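Local coordinates for ricin B-like lectin (Macrolepiota procera, PDB 4IZX), which binds beta-galactosides such as lactose through a beta-trefoil lectin fold, at residues A[7-12]-A[43-48]; A[51-56]-A[85-90]; A[74-79]-A[120-125]. All blocks are in the same frame, centred on the assembly; numbering follows the deposited sequence.

How the interactions relate
All three contacts lie in one beta-trefoil domain and join chain parts about 30 to 40 residues apart in sequence. Interaction 1 closes first along the chain. Interactions 2 and 3 follow it and interlock, because their segments alternate in sequence. Interactions 1 and 2 have centres about 10 Å apart and continue into each other through the backbone pairing of strands 44-48 and 53-57, neighbours in one sheet. Ile12 packs on Leu55 between them. Interaction 3 lies about 15 Å from interaction 2, centre to centre, and Trp85 bridges the two by packing on Leu76 and Leu124. Interactions 1 and 3 do not touch. They sit on opposite sides of the chain's centre, their centres about 18 Å apart.

Interaction 1: residues A[7-12]-A[43-48]; sequences GQTYKI and QWTFNW
Tyr10 and Phe46 both hold CG anti to the carbonyl carbon, with chi1 at -59° and -78°, and this brings their rings together at about a right angle. The segments are part of an antiparallel sheet of the beta-trefoil, in which strand 9-14 lies beside strand 44-48. Four backbone hydrogen bonds join them. Tyr10 and Trp44 form a hydrogen-bonded pair, with Tyr10 N to Trp44 O at 2.9 Å and a return bond from Trp44 N to Tyr10 O. Phe46 N donates to Gln8 O. Gly7 N reaches Phe46 O at 2.7 Å and extends the pairing beyond the strand.

The aromatic pair is T-shaped. The edge of Tyr10 points at one face of Phe46, with CD2 of Tyr10 3.6 Å from CD1 of Phe46 and the ring centroids 5.2 Å apart. CD2 sits toward the rim of that face. Ile12 adds its CD1 methyl at the edge of the same Phe46 ring, 4.0 Å from CZ. Ile12 CD1 also lies 4.1 Å from Trp44 CD1, and one methyl thus meets both Phe46 and Trp44. Leu55 and Ile137, from the flanking strands of the sheet, add to this apolar layer. The polar ends of the aromatic residues are held elsewhere: Tyr10 OH bonds to Ser5 N, and Trp44 NE1 bonds to Ile21 O of strand 20-23. The Trp44 side chain is about 9 Å from the bound galactose, near the lactose site but not touching the sugar.

Thr9 and Thr45 lie on the other side of the sheet as a non-hydrogen-bonded pair. Both place the hydroxyl beside the backbone N, and the two hydroxyls meet across the strands. Thr9 CG2 turns instead to Gln43 CB. The hydroxyl bond itself, Thr9 OG1 to Thr45 OG1, is 2.8 Å long.

Interaction 2: residues A[51-56]-A[85-90]; sequences KAWTLR and WHIWRD
Trp53 lays its indole against the side chain of Ile87, with one face over the CD1 methyl. Ile87 CD1 sits 4.1 Å from the centroid of the five-membered ring of Trp53, 29° off the normal, which makes a CH-pi contact. Ile87 CD1 is 3.7 Å from Trp53 CG. The two side chains cross at about a right angle. Leu55 CD1 touches the same methyl more loosely and also reaches CD1 of Trp85.

In the backbone, Trp53 and Trp85 form a single antiparallel hydrogen-bonded bridge, which joins strand 53-57 of the beta-trefoil to the start of segment 85-90. Trp53 N donates to Trp85 O, and Trp85 N returns a 2.8 Å bond to Trp53 O. Ala52 CB rests 3.4 Å from Trp85 O.

Two waters extend the link. One accepts from Trp53 NE1 at 2.8 Å and donates to Ile87 O. The other joins Lys51 O to His86 NE2.

Trp53, Ile87 and Arg89 also line the pocket that holds benzamidine, probably from the crystallisation liquor. The contact therefore combines apolar packing with water-mediated bonding. Trp85 NE1 bonds to Leu64 O, whereas water answers the Trp53 indole N-H where no protein acceptor of the two segments does.

Interaction 3: residues A[74-79]-A[120-125]; sequences TRLVAV and TPVQLW
Leu76 turns its side chain onto strand 120-126, joining two parts of the beta-trefoil. Its chi1 sets the branch beside the backbone N, and chi2, at 70°, sends the two methyls to different neighbours. Leu76 CD2 meets CG1 of Val122 at 4.0 Å, the two side chains crossing at an angle. Leu76 CD1 comes within 3.6 Å of Gln123 C, packing on the backbone, and it also approaches the CD2 methyl of Leu124. The reach to Val122 depends on that residue too: its CG1 stands opposite the backbone N, chi1 -178°, which turns CG1 to Leu76 CD2.

Thr74 and Leu124 lie side by side and point the same way. The Thr74 CB is 3.9 Å from CD1 of Leu124. The Thr74 hydroxyl turns back to the residues just before its segment, bonding to Thr69 O and Ala71 O.

The strands are not a regular pair. The axes of 76-79 and 120-125 run at 96° to each other, and a single bridge, Arg75 with Gln123, joins the backbones. The Gln123 chain runs out extended to bond Asp109 OD1 through NE2. The Arg75 side chain points away and forms a salt bridge with Glu67. Leu108, on strand 106-110, packs against both Leu76 and Val122, while Ile66 touches Thr74 and Leu124, which places the contact in the buried interior.

Two backbone bonds hold the crossing. Leu76 N donates to Val122 O at 3.1 Å. Leu124 N donates to Thr74 O at 2.8 Å.

Interaction 1: residues A[7-12]-A[43-48]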
loop_
_atom_site.group_PDB
_atom_site.type_symbol
_atom_site.label_atom_id
_atom_site.label_comp_id
_atom_site.label_asym_id
_atom_site.label_seq_id
_atom_site.Cartn_x
_atom_site.Cartn_y
_atom_site.Cartn_z
ATOM N N GLY A 7 6.862 11.290 -8.818
ATOM C CA GLY A 7 8.072 11.864 -8.275
ATOM C C GLY A 7 7.982 12.282 -6.823
ATOM O O GLY A 7 9.030 12.477 -6.188
ATOM N N GLN A 8 6.770 12.403 -6.286
ATOM C CA GLN A 8 6.575 12.788 -4.918
ATOM C C GLN A 8 6.437 11.579 -4.038
ATOM O O GLN A 8 6.193 10.467 -4.510
ATOM C CB GLN A 8 5.372 13.711 -4.781
ATOM C CG GLN A 8 5.494 14.980 -5.620
ATOM C CD GLN A 8 6.715 15.784 -5.313
ATOM O OE1 GLN A 8 7.655 15.894 -6.107
ATOM N NE2 GLN A 8 6.697 16.374 -4.179
ATOM N N THR A 9 6.653 11.797 -2.756
ATOM C CA THR A 9 6.698 10.766 -1.739
ATOM C C THR A 9 5.617 10.966 -0.716
ATOM O O THR A 9 5.343 12.078 -0.264
ATOM C CB THR A 9 8.103 10.782 -1.096
ATOM O OG1 THR A 9 9.096 10.509 -2.116
ATOM C CG2 THR A 9 8.256 9.778 0.012
ATOM N N TYR A 10 4.957 9.876 -0.326
ATOM C CA TYR A 10 3.763 9.917 0.484
ATOM C C TYR A 10 3.778 8.854 1.570
ATOM O O TYR A 10 4.457 7.816 1.433
ATOM C CB TYR A 10 2.511 9.698 -0.385
ATOM C CG TYR A 10 2.382 10.731 -1.477
ATOM C CD1 TYR A 10 1.886 12.005 -1.201
ATOM C CD2 TYR A 10 2.791 10.497 -2.769
ATOM C CE1 TYR A 10 1.792 12.984 -2.200
ATOM C CE2 TYR A 10 2.706 11.450 -3.761
ATOM C CZ TYR A 10 2.234 12.702 -3.459
ATOM O OH TYR A 10 2.141 13.629 -4.477
ATOM N N LYS A 11 2.984 9.068 2.622
ATOM C CA LYS A 11 2.581 8.027 3.541
ATOM C C LYS A 11 1.185 7.561 3.147
ATOM O O LYS A 11 0.383 8.324 2.621
ATOM C CB LYS A 11 2.641 8.484 4.987
ATOM C CG LYS A 11 1.725 9.642 5.332
ATOM C CD LYS A 11 1.799 9.948 6.828
ATOM C CE LYS A 11 1.232 11.265 7.274
ATOM N NZ LYS A 11 -0.157 11.457 6.988
ATOM N N ILE A 12 0.905 6.299 3.429
ATOM C CA ILE A 12 -0.312 5.642 2.979
ATOM C C ILE A 12 -0.998 5.071 4.224
ATOM O O ILE A 12 -0.479 4.147 4.861
ATOM C CB ILE A 12 -0.046 4.560 1.937
ATOM C CG1 ILE A 12 0.764 5.103 0.763
ATOM C CG2 ILE A 12 -1.365 4.000 1.474
ATOM C CD1 ILE A 12 1.263 4.084 -0.184
ATOM N N GLN A 43 7.516 5.664 4.024
ATOM C CA GLN A 43 7.397 6.622 2.969
ATOM C C GLN A 43 7.643 5.947 1.642
ATOM O O GLN A 43 8.571 5.151 1.500
ATOM C CB GLN A 43 8.361 7.795 3.208
ATOM C CG GLN A 43 8.087 8.524 4.510
ATOM C CD GLN A 43 9.000 9.687 4.789
ATOM O OE1 GLN A 43 9.389 9.948 5.955
ATOM N NE2 GLN A 43 9.294 10.434 3.770
ATOM N N TRP A 44 6.861 6.329 0.634
ATOM C CA TRP A 44 6.792 5.649 -0.653
ATOM C C TRP A 44 6.816 6.681 -1.756
ATOM O O TRP A 44 5.959 7.576 -1.805
ATOM C CB TRP A 44 5.509 4.798 -0.721
ATOM C CG TRP A 44 5.491 3.758 0.356
ATOM C CD1 TRP A 44 4.903 3.874 1.580
ATOM C CD2 TRP A 44 6.161 2.483 0.334
ATOM N NE1 TRP A 44 5.171 2.763 2.332
ATOM C CE2 TRP A 44 5.941 1.890 1.597
ATOM C CE3 TRP A 44 6.949 1.811 -0.593
ATOM C CZ2 TRP A 44 6.470 0.647 1.927
ATOM C CZ3 TRP A 44 7.453 0.569 -0.273
ATOM C CH2 TRP A 44 7.230 0.011 0.975
ATOM N N THR A 45 7.823 6.592 -2.622
ATOM C CA THR A 45 8.008 7.510 -3.722
ATOM C C THR A 45 7.265 6.948 -4.921
ATOM O O THR A 45 7.506 5.836 -5.387
ATOM C CB THR A 45 9.498 7.739 -4.033
ATOM O OG1 THR A 45 10.219 8.085 -2.874
ATOM C CG2 THR A 45 9.676 8.687 -5.167
ATOM N N PHE A 46 6.253 7.701 -5.375
ATOM C CA PHE A 46 5.402 7.288 -6.445
ATOM C C PHE A 46 6.034 7.642 -7.788
ATOM O O PHE A 46 6.570 8.737 -7.957
ATOM C CB PHE A 46 4.042 7.984 -6.338
ATOM C CG PHE A 46 3.099 7.423 -5.312
ATOM C CD1 PHE A 46 3.493 7.139 -4.004
ATOM C CD2 PHE A 46 1.778 7.207 -5.650
ATOM C CE1 PHE A 46 2.596 6.628 -3.073
ATOM C CE2 PHE A 46 0.876 6.729 -4.709
ATOM C CZ PHE A 46 1.300 6.404 -3.424
ATOM N N ASN A 47 5.854 6.769 -8.773
ATOM C CA ASN A 47 6.232 7.023 -10.156
ATOM C C ASN A 47 5.081 6.590 -11.052
ATOM O O ASN A 47 4.595 5.459 -10.928
ATOM C CB ASN A 47 7.515 6.288 -10.576
ATOM C CG ASN A 47 7.971 6.645 -11.973
ATOM O OD1 ASN A 47 8.037 7.814 -12.309
ATOM N ND2 ASN A 47 8.287 5.642 -12.782
ATOM N N TRP A 48 4.680 7.462 -11.967
ATOM C CA TRP A 48 3.769 7.098 -13.023
ATOM C C TRP A 48 4.588 6.665 -14.223
ATOM O O TRP A 48 5.375 7.443 -14.751
ATOM C CB TRP A 48 2.824 8.265 -13.365
ATOM C CG TRP A 48 1.949 8.000 -14.547
ATOM C CD1 TRP A 48 2.123 8.529 -15.777
ATOM C CD2 TRP A 48 0.718 7.237 -14.606
ATOM N NE1 TRP A 48 1.099 8.147 -16.619
ATOM C CE2 TRP A 48 0.223 7.359 -15.920
ATOM C CE3 TRP A 48 -0.020 6.477 -13.673
ATOM C CZ2 TRP A 48 -0.932 6.742 -16.328
ATOM C CZ3 TRP A 48 -1.158 5.875 -14.086
ATOM C CH2 TRP A 48 -1.626 6.017 -15.404
#

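Interaction 2: residues A[51-56]-A[85-90]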
loop_
_atom_site.group_PDB
_atom_site.type_symbol
_atom_site.label_atom_id
_atom_site.label_comp_id
_atom_site.label_asym_id
_atom_site.label_seq_id
_atom_site.Cartn_x
_atom_site.Cartn_y
_atom_site.Cartn_z
ATOM N N LYS A 51 1.558 4.301 -17.651
ATOM C CA LYS A 51 0.348 3.493 -17.653
ATOM C C LYS A 51 -0.110 2.995 -16.263
ATOM O O LYS A 51 -1.199 2.476 -16.129
ATOM C CB LYS A 51 0.463 2.288 -18.592
ATOM C CG LYS A 51 1.563 1.357 -18.272
ATOM C CD LYS A 51 1.772 0.356 -19.405
ATOM C CE LYS A 51 2.607 -0.856 -19.052
ATOM N NZ LYS A 51 3.918 -0.512 -18.464
ATOM N N ALA A 52 0.711 3.140 -15.248
ATOM C CA ALA A 52 0.416 2.634 -13.922
ATOM C C ALA A 52 1.398 3.279 -12.954
ATOM O O ALA A 52 2.238 4.069 -13.360
ATOM C CB ALA A 52 0.531 1.109 -13.878
ATOM N N TRP A 53 1.284 2.909 -11.680
ATOM C CA TRP A 53 2.080 3.493 -10.611
ATOM C C TRP A 53 3.028 2.473 -10.031
ATOM O O TRP A 53 2.653 1.309 -9.784
ATOM C CB TRP A 53 1.194 3.997 -9.481
ATOM C CG TRP A 53 0.268 5.081 -9.859
ATOM C CD1 TRP A 53 -1.025 4.952 -10.302
ATOM C CD2 TRP A 53 0.529 6.496 -9.830
ATOM N NE1 TRP A 53 -1.576 6.192 -10.544
ATOM C CE2 TRP A 53 -0.647 7.150 -10.253
ATOM C CE3 TRP A 53 1.640 7.266 -9.486
ATOM C CZ2 TRP A 53 -0.749 8.510 -10.287
ATOM C CZ3 TRP A 53 1.537 8.637 -9.545
ATOM C CH2 TRP A 53 0.358 9.224 -9.939
ATOM N N THR A 54 4.252 2.889 -9.737
ATOM C CA THR A 54 5.176 2.102 -8.927
ATOM C C THR A 54 5.436 2.873 -7.644
ATOM O O THR A 54 5.425 4.114 -7.633
ATOM C CB THR A 54 6.466 1.734 -9.681
ATOM O OG1 THR A 54 7.208 2.935 -9.887
ATOM C CG2 THR A 54 6.144 1.047 -10.993
ATOM N N LEU A 55 5.704 2.125 -6.583
ATOM C CA LEU A 55 5.895 2.693 -5.237
ATOM C C LEU A 55 7.252 2.239 -4.693
ATOM O O LEU A 55 7.450 1.053 -4.445
ATOM C CB LEU A 55 4.786 2.266 -4.275
ATOM C CG LEU A 55 3.533 3.154 -4.271
ATOM C CD1 LEU A 55 2.859 3.203 -5.616
ATOM C CD2 LEU A 55 2.540 2.720 -3.253
ATOM N N ARG A 56 8.185 3.177 -4.577
ATOM C CA ARG A 56 9.547 2.856 -4.178
ATOM C C ARG A 56 9.804 3.261 -2.737
ATOM O O ARG A 56 9.540 4.397 -2.343
ATOM C CB ARG A 56 10.552 3.544 -5.104
ATOM C CG ARG A 56 12.004 3.209 -4.803
ATOM C CD ARG A 56 12.949 4.184 -5.487
ATOM N NE ARG A 56 13.950 3.497 -6.298
ATOM C CZ ARG A 56 15.243 3.433 -5.994
ATOM N NH1 ARG A 56 15.695 4.018 -4.893
ATOM N NH2 ARG A 56 16.082 2.786 -6.789
ATOM N N TRP A 85 1.000 -0.864 -10.215
ATOM C CA TRP A 85 -0.288 -0.839 -9.534
ATOM C C TRP A 85 -1.239 0.102 -10.259
ATOM O O TRP A 85 -0.834 1.115 -10.802
ATOM C CB TRP A 85 -0.125 -0.310 -8.092
ATOM C CG TRP A 85 0.751 -1.148 -7.240
ATOM C CD1 TRP A 85 2.050 -0.928 -6.932
ATOM C CD2 TRP A 85 0.371 -2.338 -6.530
ATOM N NE1 TRP A 85 2.506 -1.904 -6.056
ATOM C CE2 TRP A 85 1.489 -2.773 -5.795
ATOM C CE3 TRP A 85 -0.806 -3.095 -6.451
ATOM C CZ2 TRP A 85 1.447 -3.906 -4.971
ATOM C CZ3 TRP A 85 -0.836 -4.205 -5.648
ATOM C CH2 TRP A 85 0.286 -4.599 -4.920
ATOM N N HIS A 86 -2.536 -0.205 -10.196
ATOM C CA HIS A 86 -3.570 0.756 -10.543
ATOM C C HIS A 86 -4.087 1.371 -9.237
ATOM O O HIS A 86 -4.319 0.672 -8.267
ATOM C CB HIS A 86 -4.737 0.108 -11.281
ATOM C CG HIS A 86 -4.432 -0.236 -12.714
ATOM N ND1 HIS A 86 -5.334 -0.895 -13.532
ATOM C CD2 HIS A 86 -3.351 0.046 -13.482
ATOM C CE1 HIS A 86 -4.816 -0.989 -14.740
ATOM N NE2 HIS A 86 -3.620 -0.430 -14.737
ATOM N N ILE A 87 -4.251 2.690 -9.228
ATOM C CA ILE A 87 -4.686 3.405 -8.048
ATOM C C ILE A 87 -5.902 4.230 -8.418
ATOM O O ILE A 87 -5.851 4.999 -9.362
ATOM C CB ILE A 87 -3.564 4.287 -7.474
ATOM C CG1 ILE A 87 -2.340 3.428 -7.133
ATOM C CG2 ILE A 87 -4.081 5.054 -6.273
ATOM C CD1 ILE A 87 -1.193 4.186 -6.537
ATOM N N TRP A 88 -6.998 4.037 -7.691
ATOM C CA TRP A 88 -8.243 4.714 -7.996
ATOM C C TRP A 88 -8.836 5.278 -6.743
ATOM O O TRP A 88 -8.695 4.706 -5.664
ATOM C CB TRP A 88 -9.287 3.778 -8.622
ATOM C CG TRP A 88 -8.787 3.087 -9.854
ATOM C CD1 TRP A 88 -8.656 1.735 -10.036
ATOM C CD2 TRP A 88 -8.334 3.706 -11.064
ATOM N NE1 TRP A 88 -8.113 1.486 -11.265
ATOM C CE2 TRP A 88 -7.917 2.671 -11.926
ATOM C CE3 TRP A 88 -8.245 5.037 -11.508
ATOM C CZ2 TRP A 88 -7.360 2.945 -13.197
ATOM C CZ3 TRP A 88 -7.700 5.290 -12.756
ATOM C CH2 TRP A 88 -7.276 4.246 -13.586
ATOM N N ARG A 89 -9.572 6.372 -6.874
ATOM C CA ARG A 89 -10.377 6.840 -5.740
ATOM C C ARG A 89 -11.414 5.785 -5.365
ATOM O O ARG A 89 -12.002 5.127 -6.228
ATOM C CB ARG A 89 -11.103 8.121 -6.093
ATOM C CG ARG A 89 -10.182 9.271 -6.355
ATOM C CD ARG A 89 -9.662 9.912 -5.122
ATOM N NE ARG A 89 -8.830 11.062 -5.443
ATOM C CZ ARG A 89 -8.311 11.895 -4.551
ATOM N NH1 ARG A 89 -8.566 11.781 -3.251
ATOM N NH2 ARG A 89 -7.447 12.826 -4.964
ATOM N N ASP A 90 -11.668 5.616 -4.072
ATOM C CA ASP A 90 -12.751 4.777 -3.609
ATOM C C ASP A 90 -14.074 5.341 -4.062
ATOM O O ASP A 90 -14.263 6.538 -4.036
ATOM C CB ASP A 90 -12.730 4.678 -2.081
ATOM C CG ASP A 90 -13.878 3.823 -1.554
ATOM O OD1 ASP A 90 -13.912 2.621 -1.882
ATOM O OD2 ASP A 90 -14.730 4.385 -0.835
HETATM O O HOH W 1 -1.614 -0.422 -16.777
HETATM O O HOH W 2 -4.246 6.164 -11.314
#

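Interaction 3: residues A[74-79]-A[120-125]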
loop_
_atom_site.group_PDB
_atom_site.type_symbol
_atom_site.label_atom_id
_atom_site.label_comp_id
_atom_site.label_asym_id
_atom_site.label_seq_id
_atom_site.Cartn_x
_atom_site.Cartn_y
_atom_site.Cartn_z
ATOM N N THR A 74 -2.670 -13.116 -0.585
ATOM C CA THR A 74 -1.302 -12.907 -1.075
ATOM C C THR A 74 -0.660 -11.799 -0.268
ATOM O O THR A 74 -1.231 -10.723 -0.097
ATOM C CB THR A 74 -1.316 -12.492 -2.555
ATOM O OG1 THR A 74 -1.846 -13.541 -3.315
ATOM C CG2 THR A 74 0.048 -12.147 -3.093
ATOM N N ARG A 75 0.548 -12.049 0.229
ATOM C CA ARG A 75 1.274 -11.061 1.027
ATOM C C ARG A 75 1.907 -9.975 0.159
ATOM O O ARG A 75 2.459 -10.274 -0.900
ATOM C CB ARG A 75 2.398 -11.743 1.822
ATOM C CG ARG A 75 1.955 -12.698 2.921
ATOM C CD ARG A 75 3.061 -12.874 3.974
ATOM N NE ARG A 75 4.360 -13.158 3.370
ATOM C CZ ARG A 75 5.510 -12.647 3.798
ATOM N NH1 ARG A 75 5.525 -11.821 4.835
ATOM N NH2 ARG A 75 6.645 -12.961 3.190
ATOM N N LEU A 76 1.857 -8.722 0.610
ATOM C CA LEU A 76 2.706 -7.695 0.011
ATOM C C LEU A 76 4.108 -7.817 0.599
ATOM O O LEU A 76 4.304 -8.038 1.802
ATOM C CB LEU A 76 2.142 -6.305 0.264
ATOM C CG LEU A 76 1.156 -5.826 -0.788
ATOM C CD1 LEU A 76 -0.144 -6.579 -0.747
ATOM C CD2 LEU A 76 1.002 -4.330 -0.735
ATOM N N VAL A 77 5.094 -7.654 -0.270
ATOM C CA VAL A 77 6.509 -7.709 0.072
ATOM C C VAL A 77 7.276 -6.682 -0.766
ATOM O O VAL A 77 6.858 -6.286 -1.850
ATOM C CB VAL A 77 7.100 -9.116 -0.164
ATOM C CG1 VAL A 77 6.533 -10.142 0.811
ATOM C CG2 VAL A 77 6.967 -9.555 -1.615
ATOM N N ALA A 78 8.439 -6.289 -0.248
ATOM C CA ALA A 78 9.396 -5.536 -1.023
ATOM C C ALA A 78 10.002 -6.385 -2.133
ATOM O O ALA A 78 10.368 -7.520 -1.890
ATOM C CB ALA A 78 10.537 -5.094 -0.116
ATOM N N VAL A 79 10.120 -5.829 -3.327
ATOM C CA VAL A 79 10.656 -6.546 -4.489
ATOM C C VAL A 79 11.704 -5.683 -5.179
ATOM O O VAL A 79 11.732 -4.454 -5.057
ATOM C CB VAL A 79 9.545 -6.955 -5.474
ATOM C CG1 VAL A 79 8.591 -7.917 -4.818
ATOM C CG2 VAL A 79 8.795 -5.772 -6.066
ATOM N N THR A 120 0.614 -6.015 11.707
ATOM C CA THR A 120 -0.435 -6.683 10.939
ATOM C C THR A 120 -0.077 -6.704 9.440
ATOM O O THR A 120 0.188 -5.661 8.857
ATOM C CB THR A 120 -1.777 -5.951 11.154
ATOM O OG1 THR A 120 -2.152 -6.087 12.511
ATOM C CG2 THR A 120 -2.876 -6.463 10.270
ATOM N N PRO A 121 -0.091 -7.866 8.797
ATOM C CA PRO A 121 0.334 -7.888 7.386
ATOM C C PRO A 121 -0.650 -7.162 6.474
ATOM O O PRO A 121 -1.872 -7.180 6.683
ATOM C CB PRO A 121 0.328 -9.381 7.064
ATOM C CG PRO A 121 0.587 -10.057 8.364
ATOM C CD PRO A 121 -0.120 -9.216 9.399
ATOM N N VAL A 122 -0.101 -6.518 5.454
ATOM C CA VAL A 122 -0.879 -6.017 4.342
ATOM C C VAL A 122 -0.883 -7.099 3.246
ATOM O O VAL A 122 0.167 -7.665 2.923
ATOM C CB VAL A 122 -0.315 -4.698 3.784
ATOM C CG1 VAL A 122 -1.177 -4.165 2.639
ATOM C CG2 VAL A 122 -0.174 -3.667 4.888
ATOM N N GLN A 123 -2.073 -7.391 2.717
ATOM C CA GLN A 123 -2.323 -8.470 1.807
ATOM C C GLN A 123 -3.143 -7.992 0.610
ATOM O O GLN A 123 -3.649 -6.861 0.610
ATOM C CB GLN A 123 -2.992 -9.648 2.502
ATOM C CG GLN A 123 -4.412 -9.311 2.892
ATOM C CD GLN A 123 -5.114 -10.340 3.753
ATOM O OE1 GLN A 123 -4.639 -11.474 3.914
ATOM N NE2 GLN A 123 -6.292 -9.974 4.259
ATOM N N LEU A 124 -3.329 -8.855 -0.375
ATOM C CA LEU A 124 -4.364 -8.697 -1.374
ATOM C C LEU A 124 -5.649 -9.369 -0.927
ATOM O O LEU A 124 -5.624 -10.411 -0.275
ATOM C CB LEU A 124 -3.987 -9.306 -2.721
ATOM C CG LEU A 124 -2.744 -8.700 -3.375
ATOM C CD1 LEU A 124 -2.462 -9.434 -4.681
ATOM C CD2 LEU A 124 -2.871 -7.215 -3.578
ATOM N N TRP A 125 -6.773 -8.810 -1.338
ATOM C CA TRP A 125 -8.058 -9.479 -1.200
ATOM C C TRP A 125 -8.980 -8.952 -2.276
ATOM O O TRP A 125 -8.863 -7.785 -2.716
ATOM C CB TRP A 125 -8.670 -9.247 0.184
ATOM C CG TRP A 125 -9.704 -10.284 0.579
ATOM C CD1 TRP A 125 -11.037 -10.289 0.290
ATOM C CD2 TRP A 125 -9.428 -11.507 1.261
ATOM N NE1 TRP A 125 -11.602 -11.450 0.737
ATOM C CE2 TRP A 125 -10.639 -12.227 1.317
ATOM C CE3 TRP A 125 -8.280 -12.052 1.830
ATOM C CZ2 TRP A 125 -10.742 -13.454 1.949
ATOM C CZ3 TRP A 125 -8.386 -13.292 2.467
ATOM C CH2 TRP A 125 -9.610 -13.982 2.509
#